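Local coordinates for protein 11R-lipoxygenase (Gersemia fruticosa, PDB 3VF1) that probably oxygenates polyunsaturated fatty acids as a calcium-dependent 11R-lipoxygenase, using one non-haem iron ion per subunit, at residues L244-E249 and G679-Y684; A584-G587 and N591-T594; D224-D227 and D231-Q234; G334-K339 and I344-I349. All blocks are in the same frame, centred on the assembly; numbering follows the deposited sequence.

How the contacts relate
Contacts 1, 2 and 3 cluster on the same side of the chain's centre. The centres of contacts 1 and 2 lie about 13 Å apart, and the two touch where Ala247 CB packs 3.6 Å from Asn591 CG. Arg233 of contact 3 reaches contact 1, with NH1 3.2 Å from Ala248 O. The centres of contacts 2 and 3 are about 14 Å apart, without touching. Contact 4, a hairpin, stands about 20 Å from contact 2 between centres. Tyr586 of contact 2 runs closer to the catalytic centre: its side chain is about 11 Å from the iron and about 8 Å from that of the iron ligand His392.

Contact 1: L244-E249 and G679-Y684; sequences LPHAAE and GMVSPY
His246 and Ser682 bring the two chain segments together, their CA atoms 6.6 Å apart at the closest backbone approach, between the approach to the short helix 247-250 and an irregular loop. His246 has its CG anti to the carbonyl carbon (chi1 -71°), which reaches the ring out toward the loop 679-684, and the loop lies over one ring face. Ser682 CB sits there as a CH-pi partner, 4.1 Å from the ring centroid and 27° off its normal. The carbonyl oxygen of Val681 approaches the same face near NE2, at 3.0 Å, but the angle is too poor for a hydrogen bond. At the CD2 corner of the ring, Val681 CG1 packs at 3.9 Å. Trp256, on helix 254-263, touches both His246 and Ser682. The contact lies at the surface, away from the iron, and ties the loop after helix 653-676 to a part of the chain some 430 residues earlier. With no hydrogen bond between the segments, the hold rests on CH-pi contact over one imidazole face and van der Waals contact at its CD2 corner, so the fit depends on how that ring is turned.

Contact 2: A584-G587 and N591-T594; sequences ATYG and NSPT
Tyr586, Ser592 and Thr585 bury the most surface here, and the tyrosine ring lies at the middle. The carbonyl oxygen of Ser592 lies at its edge near the ring plane, 3.3 Å from CD1, while Ser592 OG comes from above the plane, over the CE1 rim at 3.4 Å. On that same face sits Thr585 CG2, above the ring centre. That methyl is anti to the backbone N (chi1 -64° for OG1) and also touches Ser592 CB at 4.0 Å. A water links the polar ends, 2.8 Å from Tyr586 OH and 3.2 Å from Ser592 OG; the serine hydroxyl also bonds Thr384. With Tyr586 cut back to an alanine, Ser592 and Thr585 CG2 would probably face a gap, and the water would lose its phenol partner. Alongside, Asn591 ND2 gives a hydrogen bond of 3.0 Å to Thr585 O, nearly straight at 171°, in the carbonyl plane and on a lone pair. Gln260 accepts from the same amide nitrogen and Trp256 donates to OD1, which fixes the amide's rotation. The contact closes the turn after helix 582-586 between helix 369-410, which meets Tyr586 through Thr384 and Gln388, and helix 619-632, which supplies Met625 and Val629.

Contact 3: D224-D227 and D231-Q234; sequences DDWD and DFRQ
The backbone N-H of Asp227 and the carboxylate of Asp231 share a water: it accepts from Asp227 N at 2.8 Å and donates to Asp231 OD2, also at 2.8 Å. The two carboxylates nevertheless come close, with Asp227 OD2 and Asp231 OD2 3.8 Å apart; the water may ease this. This closeness may raise the proton affinity of one of them, although Lys610, bonded to Asp227 O, brings a positive charge into the neighbourhood. Asp231 OD2 also lies against Asp227 CB. Asp231 lies in a 3-10 segment, in which Gln234 N bonds back to Asp231 O, and this tight coil, in the long connection from helix 208-213 to helix 247-250, turns three side chains onto Trp226. Phe232 comes over one indole face at its five-membered ring: CE1 is 3.3 Å from Trp226 NE1 and CZ 3.3 Å from Trp226 CD1. The two planes meet at 43°, centroids 4.1 Å apart. At the six-membered ring Asp231 CB touches CE3. Gln234, extended beyond CG, brings OE1 to the indole edge in plane, 3.6 Å from CZ3, its amide turned 80° from the ring and running past it in the opposite direction. His589 meets the Phe232 ring with planes about 15° apart. Met613 of helix 609-615 and Ala622 of helix 619-632 each touch both Trp226 and Phe232.

Contact 4: G334-K339 and I344-I349; sequences GLFYLK and IIPIAI
Four backbone hydrogen bonds join Leu335 and Tyr337 to the facing strand 344-349. Tyr337 and Ile345 exchange a reciprocal pair, with Tyr337 N to Ile345 O at 2.8 Å and Ile345 N to Tyr337 O at 3.0 Å. Around Leu335 the pattern splits: its N gives to Ala348 O at 2.9 Å, yet its O accepts from Ile347 N, at 2.8 Å. CA-H...O contacts fill in between, among them Phe336 CA to Ile345 O and Ile344 CA to Tyr337 O. Apolar packing follows on both faces of the sheet. On one, the Phe336 ring meets Pro346, its CE2 4.0 Å from Pro346 CB, and Ile344 CD1 reaches the ring obliquely at CD2. Next to them Leu338 CD1 touches Ile344 CG2. Phe336 has CG anti to its carbonyl carbon (chi1 -60°), which leans the ring back over Gly334, where a CB would be crowded by Phe336 CE1; beyond, Phe261 meets it edge-to-face. Replacing Phe336 by an alanine would probably leave Pro346, Ile344 and Phe261 without a shared partner and open a gap beside Gly334. On the other face Leu335 CB lies against Ala348 CB, 4.1 Å away, and Ile347 fits between Leu335 CD2 and Tyr337 CB. The alkyl part of Lys339 crosses Ile345 at about a right angle, CD to CG2 at 3.6 Å. Tyr337 OH bonds Asp292. With Ile347 and Ala348 both facing Leu335, this is a classic beta bulge in an antiparallel hairpin, flanked by strands 306-310 and 361-362.

Contact 1: L244-E249 and G679-Y684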
loop_
_atom_site.group_PDB
_atom_site.type_symbol
_atom_site.label_atom_id
_atom_site.label_comp_id
_atom_site.label_asym_id
_atom_site.label_seq_id
_atom_site.Cartn_x
_atom_site.Cartn_y
_atom_site.Cartn_z
ATOM N N LEU A 244 11.119 18.529 12.174
ATOM C CA LEU A 244 12.276 17.717 12.535
ATOM C C LEU A 244 11.844 16.391 13.151
ATOM O O LEU A 244 11.148 16.375 14.168
ATOM C CB LEU A 244 13.158 18.474 13.529
ATOM C CG LEU A 244 14.444 17.764 13.957
ATOM C CD1 LEU A 244 15.515 17.904 12.887
ATOM C CD2 LEU A 244 14.936 18.297 15.293
ATOM N N PRO A 245 12.257 15.268 12.542
ATOM C CA PRO A 245 11.934 13.956 13.112
ATOM C C PRO A 245 12.508 13.799 14.515
ATOM O O PRO A 245 13.576 14.338 14.798
ATOM C CB PRO A 245 12.619 12.976 12.156
ATOM C CG PRO A 245 12.799 13.727 10.888
ATOM C CD PRO A 245 13.018 15.151 11.286
ATOM N N HIS A 246 11.807 13.073 15.378
ATOM C CA HIS A 246 12.303 12.815 16.723
ATOM C C HIS A 246 13.610 12.031 16.666
ATOM O O HIS A 246 14.439 12.124 17.571
ATOM C CB HIS A 246 11.262 12.054 17.548
ATOM C CG HIS A 246 10.066 12.876 17.916
ATOM N ND1 HIS A 246 8.834 12.704 17.323
ATOM C CD2 HIS A 246 9.916 13.881 18.809
ATOM C CE1 HIS A 246 7.974 13.564 17.840
ATOM N NE2 HIS A 246 8.607 14.290 18.743
ATOM N N ALA A 247 13.787 11.263 15.595
ATOM C CA ALA A 247 15.013 10.500 15.389
ATOM C C ALA A 247 16.245 11.387 15.561
ATOM O O ALA A 247 17.251 10.964 16.131
ATOM C CB ALA A 247 15.012 9.865 14.007
ATOM N N ALA A 248 16.158 12.620 15.074
ATOM C CA ALA A 248 17.261 13.569 15.175
ATOM C C ALA A 248 17.740 13.725 16.618
ATOM O O ALA A 248 18.901 14.052 16.865
ATOM C CB ALA A 248 16.843 14.922 14.617
ATOM N N GLU A 249 16.842 13.479 17.565
ATOM C CA GLU A 249 17.121 13.718 18.975
ATOM C C GLU A 249 17.444 12.437 19.746
ATOM O O GLU A 249 17.937 12.502 20.872
ATOM C CB GLU A 249 15.915 14.403 19.620
ATOM C CG GLU A 249 15.401 15.608 18.847
ATOM C CD GLU A 249 13.985 15.997 19.239
ATOM O OE1 GLU A 249 13.167 15.087 19.503
ATOM O OE2 GLU A 249 13.690 17.212 19.287
ATOM N N GLY A 679 1.012 11.539 26.555
ATOM C CA GLY A 679 2.195 11.919 27.306
ATOM C C GLY A 679 3.505 11.421 26.722
ATOM O O GLY A 679 4.556 11.581 27.338
ATOM N N MET A 680 3.450 10.817 25.539
ATOM C CA MET A 680 4.656 10.324 24.885
ATOM C C MET A 680 5.337 11.432 24.096
ATOM O O MET A 680 4.683 12.354 23.604
ATOM C CB MET A 680 4.327 9.166 23.941
ATOM C CG MET A 680 3.905 7.888 24.640
ATOM S SD MET A 680 3.710 6.521 23.483
ATOM C CE MET A 680 3.397 5.162 24.612
ATOM N N VAL A 681 6.658 11.339 23.980
ATOM C CA VAL A 681 7.424 12.289 23.185
ATOM C C VAL A 681 7.294 11.949 21.706
ATOM O O VAL A 681 7.092 12.827 20.871
ATOM C CB VAL A 681 8.913 12.282 23.576
ATOM C CG1 VAL A 681 9.718 13.144 22.616
ATOM C CG2 VAL A 681 9.088 12.762 25.009
ATOM N N SER A 682 7.410 10.663 21.395
ATOM C CA SER A 682 7.285 10.190 20.023
ATOM C C SER A 682 6.227 9.093 19.932
ATOM O O SER A 682 6.555 7.907 19.875
ATOM C CB SER A 682 8.628 9.663 19.517
ATOM O OG SER A 682 8.542 9.290 18.153
ATOM N N PRO A 683 4.945 9.486 19.923
ATOM C CA PRO A 683 3.851 8.514 19.850
ATOM C C PRO A 683 3.800 7.790 18.508
ATOM O O PRO A 683 4.159 8.367 17.482
ATOM C CB PRO A 683 2.603 9.383 20.025
ATOM C CG PRO A 683 3.016 10.736 19.568
ATOM C CD PRO A 683 4.449 10.872 19.969
ATOM N N TYR A 684 3.366 6.534 18.523
ATOM C CA TYR A 684 3.158 5.789 17.289
ATOM C C TYR A 684 1.772 6.126 16.746
ATOM O O TYR A 684 0.756 5.775 17.348
ATOM C CB TYR A 684 3.289 4.287 17.533
ATOM C CG TYR A 684 3.225 3.474 16.261
ATOM C CD1 TYR A 684 4.347 3.313 15.463
ATOM C CD2 TYR A 684 2.041 2.876 15.855
ATOM C CE1 TYR A 684 4.293 2.576 14.296
ATOM C CE2 TYR A 684 1.977 2.138 14.692
ATOM C CZ TYR A 684 3.108 1.989 13.916
ATOM O OH TYR A 684 3.051 1.255 12.752
#

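Contact 2: A584-G587 and N591-T594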
loop_
_atom_site.group_PDB
_atom_site.type_symbol
_atom_site.label_atom_id
_atom_site.label_comp_id
_atom_site.label_asym_id
_atom_site.label_seq_id
_atom_site.Cartn_x
_atom_site.Cartn_y
_atom_site.Cartn_z
ATOM N N ALA A 584 9.547 10.150 9.294
ATOM C CA ALA A 584 10.006 9.999 10.666
ATOM C C ALA A 584 11.220 9.076 10.720
ATOM O O ALA A 584 12.063 9.194 11.607
ATOM C CB ALA A 584 8.889 9.447 11.537
ATOM N N THR A 585 11.303 8.162 9.760
ATOM C CA THR A 585 12.351 7.147 9.749
ATOM C C THR A 585 13.579 7.584 8.954
ATOM O O THR A 585 14.711 7.385 9.394
ATOM C CB THR A 585 11.822 5.819 9.168
ATOM O OG1 THR A 585 10.797 5.297 10.024
ATOM C CG2 THR A 585 12.938 4.793 9.039
ATOM N N TYR A 586 13.354 8.178 7.787
ATOM C CA TYR A 586 14.450 8.544 6.893
ATOM C C TYR A 586 14.725 10.045 6.867
ATOM O O TYR A 586 15.710 10.487 6.276
ATOM C CB TYR A 586 14.162 8.052 5.474
ATOM C CG TYR A 586 14.042 6.550 5.367
ATOM C CD1 TYR A 586 15.172 5.745 5.349
ATOM C CD2 TYR A 586 12.799 5.938 5.284
ATOM C CE1 TYR A 586 15.068 4.371 5.253
ATOM C CE2 TYR A 586 12.684 4.568 5.186
ATOM C CZ TYR A 586 13.822 3.788 5.170
ATOM O OH TYR A 586 13.709 2.422 5.071
ATOM N N GLY A 587 13.855 10.828 7.499
ATOM C CA GLY A 587 14.037 12.267 7.555
ATOM C C GLY A 587 15.447 12.611 7.993
ATOM O O GLY A 587 16.151 13.367 7.326
ATOM N N ASN A 591 19.554 7.839 10.983
ATOM C CA ASN A 591 18.656 6.920 11.675
ATOM C C ASN A 591 18.375 5.673 10.843
ATOM O O ASN A 591 18.024 4.623 11.382
ATOM C CB ASN A 591 17.343 7.622 12.033
ATOM C CG ASN A 591 16.396 6.726 12.813
ATOM O OD1 ASN A 591 16.636 6.421 13.982
ATOM N ND2 ASN A 591 15.310 6.308 12.171
ATOM N N SER A 592 18.537 5.793 9.529
ATOM C CA SER A 592 18.322 4.670 8.627
ATOM C C SER A 592 18.980 4.945 7.276
ATOM O O SER A 592 18.312 5.343 6.322
ATOM C CB SER A 592 16.825 4.419 8.444
ATOM O OG SER A 592 16.577 3.095 8.003
ATOM N N PRO A 593 20.304 4.733 7.196
ATOM C CA PRO A 593 21.086 4.995 5.982
ATOM C C PRO A 593 20.564 4.224 4.773
ATOM O O PRO A 593 20.168 3.067 4.910
ATOM C CB PRO A 593 22.490 4.507 6.355
ATOM C CG PRO A 593 22.528 4.526 7.842
ATOM C CD PRO A 593 21.140 4.214 8.291
ATOM N N THR A 594 20.569 4.861 3.607
ATOM C CA THR A 594 20.089 4.227 2.384
ATOM C C THR A 594 21.232 3.594 1.602
ATOM O O THR A 594 21.031 2.622 0.875
ATOM C CB THR A 594 19.361 5.236 1.475
ATOM O OG1 THR A 594 20.249 6.305 1.124
ATOM C CG2 THR A 594 18.141 5.805 2.182
HETATM O O HOH W 1 14.242 1.032 7.421
#

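Contact 3: D224-D227 and D231-Q234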
loop_
_atom_site.group_PDB
_atom_site.type_symbol
_atom_site.label_atom_id
_atom_site.label_comp_id
_atom_site.label_asym_id
_atom_site.label_seq_id
_atom_site.Cartn_x
_atom_site.Cartn_y
_atom_site.Cartn_z
ATOM N N ASP A 224 30.166 16.256 -1.916
ATOM C CA ASP A 224 31.015 16.364 -0.735
ATOM C C ASP A 224 30.428 15.588 0.433
ATOM O O ASP A 224 29.230 15.306 0.469
ATOM C CB ASP A 224 31.180 17.829 -0.326
ATOM C CG ASP A 224 31.834 18.666 -1.401
ATOM O OD1 ASP A 224 32.526 18.092 -2.269
ATOM O OD2 ASP A 224 31.659 19.903 -1.374
ATOM N N ASP A 225 31.282 15.242 1.389
ATOM C CA ASP A 225 30.828 14.652 2.637
ATOM C C ASP A 225 30.084 15.706 3.438
ATOM O O ASP A 225 30.263 16.903 3.219
ATOM C CB ASP A 225 32.019 14.160 3.464
ATOM C CG ASP A 225 32.763 13.019 2.804
ATOM O OD1 ASP A 225 32.498 12.741 1.615
ATOM O OD2 ASP A 225 33.616 12.401 3.475
ATOM N N TRP A 226 29.244 15.257 4.362
ATOM C CA TRP A 226 28.713 16.141 5.383
ATOM C C TRP A 226 29.800 16.310 6.434
ATOM O O TRP A 226 30.517 15.359 6.748
ATOM C CB TRP A 226 27.450 15.554 6.010
ATOM C CG TRP A 226 26.287 15.497 5.072
ATOM C CD1 TRP A 226 25.882 14.426 4.333
ATOM C CD2 TRP A 226 25.378 16.562 4.770
ATOM N NE1 TRP A 226 24.776 14.757 3.588
ATOM C CE2 TRP A 226 24.446 16.063 3.840
ATOM C CE3 TRP A 226 25.262 17.889 5.197
ATOM C CZ2 TRP A 226 23.413 16.841 3.329
ATOM C CZ3 TRP A 226 24.234 18.660 4.688
ATOM C CH2 TRP A 226 23.322 18.135 3.764
ATOM N N ASP A 227 29.935 17.519 6.968
ATOM C CA ASP A 227 30.991 17.804 7.931
ATOM C C ASP A 227 30.819 16.965 9.193
ATOM O O ASP A 227 31.787 16.415 9.717
ATOM C CB ASP A 227 31.007 19.292 8.286
ATOM C CG ASP A 227 31.300 20.171 7.086
ATOM O OD1 ASP A 227 32.169 19.797 6.270
ATOM O OD2 ASP A 227 30.657 21.234 6.957
ATOM N N ASP A 231 24.690 17.787 10.856
ATOM C CA ASP A 231 24.395 18.623 9.695
ATOM C C ASP A 231 23.283 18.048 8.821
ATOM O O ASP A 231 22.743 18.746 7.961
ATOM C CB ASP A 231 25.656 18.843 8.857
ATOM C CG ASP A 231 26.600 19.858 9.476
ATOM O OD1 ASP A 231 26.150 20.658 10.323
ATOM O OD2 ASP A 231 27.793 19.861 9.110
ATOM N N PHE A 232 22.942 16.781 9.032
ATOM C CA PHE A 232 21.835 16.173 8.303
ATOM C C PHE A 232 20.516 16.878 8.618
ATOM O O PHE A 232 19.561 16.795 7.847
ATOM C CB PHE A 232 21.726 14.680 8.621
ATOM C CG PHE A 232 22.673 13.822 7.829
ATOM C CD1 PHE A 232 22.450 13.586 6.482
ATOM C CD2 PHE A 232 23.780 13.247 8.430
ATOM C CE1 PHE A 232 23.318 12.798 5.748
ATOM C CE2 PHE A 232 24.649 12.455 7.701
ATOM C CZ PHE A 232 24.418 12.232 6.358
ATOM N N ARG A 233 20.472 17.576 9.749
ATOM C CA ARG A 233 19.284 18.330 10.142
ATOM C C ARG A 233 19.016 19.497 9.191
ATOM O O ARG A 233 17.937 20.090 9.219
ATOM C CB ARG A 233 19.436 18.850 11.574
ATOM C CG ARG A 233 19.501 17.753 12.626
ATOM C CD ARG A 233 20.208 18.226 13.888
ATOM N NE ARG A 233 19.324 18.949 14.802
ATOM C CZ ARG A 233 18.814 18.448 15.929
ATOM N NH1 ARG A 233 19.088 17.207 16.314
ATOM N NH2 ARG A 233 18.023 19.196 16.684
ATOM N N GLN A 234 19.996 19.824 8.355
ATOM C CA GLN A 234 19.845 20.901 7.383
ATOM C C GLN A 234 18.809 20.551 6.320
ATOM O O GLN A 234 18.236 21.438 5.686
ATOM C CB GLN A 234 21.182 21.200 6.702
ATOM C CG GLN A 234 22.240 21.783 7.621
ATOM C CD GLN A 234 23.548 22.049 6.904
ATOM O OE1 GLN A 234 23.601 22.064 5.673
ATOM N NE2 GLN A 234 24.613 22.258 7.669
HETATM O O HOH W 2 28.288 19.665 6.363
#

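Contact 4: G334-K339 and I344-I349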
loop_
_atom_site.group_PDB
_atom_site.type_symbol
_atom_site.label_atom_id
_atom_site.label_comp_id
_atom_site.label_asym_id
_atom_site.label_seq_id
_atom_site.Cartn_x
_atom_site.Cartn_y
_atom_site.Cartn_z
ATOM N N GLY A 334 21.763 -9.043 13.580
ATOM C CA GLY A 334 21.685 -8.261 14.796
ATOM C C GLY A 334 21.016 -9.059 15.893
ATOM O O GLY A 334 20.037 -9.758 15.650
ATOM N N LEU A 335 21.549 -8.961 17.105
ATOM C CA LEU A 335 20.969 -9.655 18.245
ATOM C C LEU A 335 20.461 -8.629 19.246
ATOM O O LEU A 335 21.140 -7.646 19.534
ATOM C CB LEU A 335 22.002 -10.572 18.900
ATOM C CG LEU A 335 21.429 -11.699 19.760
ATOM C CD1 LEU A 335 20.686 -12.709 18.895
ATOM C CD2 LEU A 335 22.531 -12.379 20.554
ATOM N N PHE A 336 19.261 -8.859 19.766
ATOM C CA PHE A 336 18.632 -7.915 20.678
ATOM C C PHE A 336 18.226 -8.594 21.979
ATOM O O PHE A 336 18.035 -9.807 22.028
ATOM C CB PHE A 336 17.407 -7.278 20.020
ATOM C CG PHE A 336 17.720 -6.517 18.762
ATOM C CD1 PHE A 336 18.024 -7.187 17.590
ATOM C CD2 PHE A 336 17.704 -5.133 18.749
ATOM C CE1 PHE A 336 18.311 -6.491 16.430
ATOM C CE2 PHE A 336 17.989 -4.433 17.591
ATOM C CZ PHE A 336 18.293 -5.116 16.430
ATOM N N TYR A 337 18.102 -7.794 23.031
ATOM C CA TYR A 337 17.732 -8.290 24.348
ATOM C C TYR A 337 16.476 -7.581 24.833
ATOM O O TYR A 337 16.355 -6.366 24.698
ATOM C CB TYR A 337 18.874 -8.048 25.333
ATOM C CG TYR A 337 18.643 -8.617 26.715
ATOM C CD1 TYR A 337 18.657 -9.986 26.933
ATOM C CD2 TYR A 337 18.436 -7.784 27.805
ATOM C CE1 TYR A 337 18.458 -10.512 28.192
ATOM C CE2 TYR A 337 18.236 -8.302 29.073
ATOM C CZ TYR A 337 18.249 -9.666 29.257
ATOM O OH TYR A 337 18.054 -10.195 30.512
ATOM N N LEU A 338 15.542 -8.342 25.391
ATOM C CA LEU A 338 14.324 -7.769 25.949
ATOM C C LEU A 338 14.556 -7.380 27.404
ATOM O O LEU A 338 14.573 -8.231 28.289
ATOM C CB LEU A 338 13.168 -8.764 25.850
ATOM C CG LEU A 338 11.845 -8.317 26.476
ATOM C CD1 LEU A 338 11.292 -7.089 25.768
ATOM C CD2 LEU A 338 10.838 -9.453 26.450
ATOM N N LYS A 339 14.740 -6.087 27.641
ATOM C CA LYS A 339 15.027 -5.589 28.981
ATOM C C LYS A 339 13.847 -5.802 29.921
ATOM O O LYS A 339 12.739 -6.106 29.486
ATOM C CB LYS A 339 15.396 -4.107 28.925
ATOM C CG LYS A 339 16.690 -3.829 28.176
ATOM C CD LYS A 339 16.915 -2.337 27.976
ATOM C CE LYS A 339 17.063 -1.603 29.298
ATOM N NZ LYS A 339 17.237 -0.138 29.097
ATOM N N ILE A 344 13.659 -3.235 24.004
ATOM C CA ILE A 344 14.652 -4.115 23.399
ATOM C C ILE A 344 15.876 -3.304 22.981
ATOM O O ILE A 344 15.751 -2.199 22.453
ATOM C CB ILE A 344 14.103 -4.903 22.187
ATOM C CG1 ILE A 344 13.728 -3.967 21.038
ATOM C CG2 ILE A 344 12.901 -5.742 22.599
ATOM C CD1 ILE A 344 13.893 -4.602 19.680
ATOM N N ILE A 345 17.057 -3.852 23.238
ATOM C CA ILE A 345 18.301 -3.183 22.882
ATOM C C ILE A 345 19.191 -4.105 22.067
ATOM O O ILE A 345 19.183 -5.316 22.271
ATOM C CB ILE A 345 19.086 -2.749 24.134
ATOM C CG1 ILE A 345 19.244 -3.933 25.093
ATOM C CG2 ILE A 345 18.390 -1.588 24.820
ATOM C CD1 ILE A 345 20.193 -3.674 26.242
ATOM N N PRO A 346 19.970 -3.530 21.142
ATOM C CA PRO A 346 20.964 -4.306 20.398
ATOM C C PRO A 346 22.126 -4.680 21.312
ATOM O O PRO A 346 22.584 -3.836 22.078
ATOM C CB PRO A 346 21.425 -3.327 19.319
ATOM C CG PRO A 346 21.242 -1.986 19.941
ATOM C CD PRO A 346 20.009 -2.100 20.786
ATOM N N ILE A 347 22.590 -5.922 21.242
ATOM C CA ILE A 347 23.693 -6.359 22.090
ATOM C C ILE A 347 24.845 -6.978 21.299
ATOM O O ILE A 347 25.920 -7.202 21.848
ATOM C CB ILE A 347 23.214 -7.366 23.156
ATOM C CG1 ILE A 347 22.617 -8.610 22.492
ATOM C CG2 ILE A 347 22.198 -6.711 24.074
ATOM C CD1 ILE A 347 22.291 -9.720 23.471
ATOM N N ALA A 348 24.626 -7.245 20.015
ATOM C CA ALA A 348 25.665 -7.844 19.182
ATOM C C ALA A 348 25.327 -7.708 17.704
ATOM O O ALA A 348 24.161 -7.749 17.323
ATOM C CB ALA A 348 25.853 -9.307 19.548
ATOM N N ILE A 349 26.356 -7.548 16.876
ATOM C CA ILE A 349 26.172 -7.401 15.437
ATOM C C ILE A 349 27.315 -8.049 14.660
ATOM O O ILE A 349 28.481 -7.916 15.022
ATOM C CB ILE A 349 26.089 -5.921 15.023
ATOM C CG1 ILE A 349 24.842 -5.265 15.619
ATOM C CG2 ILE A 349 26.076 -5.791 13.505
ATOM C CD1 ILE A 349 24.775 -3.766 15.391
#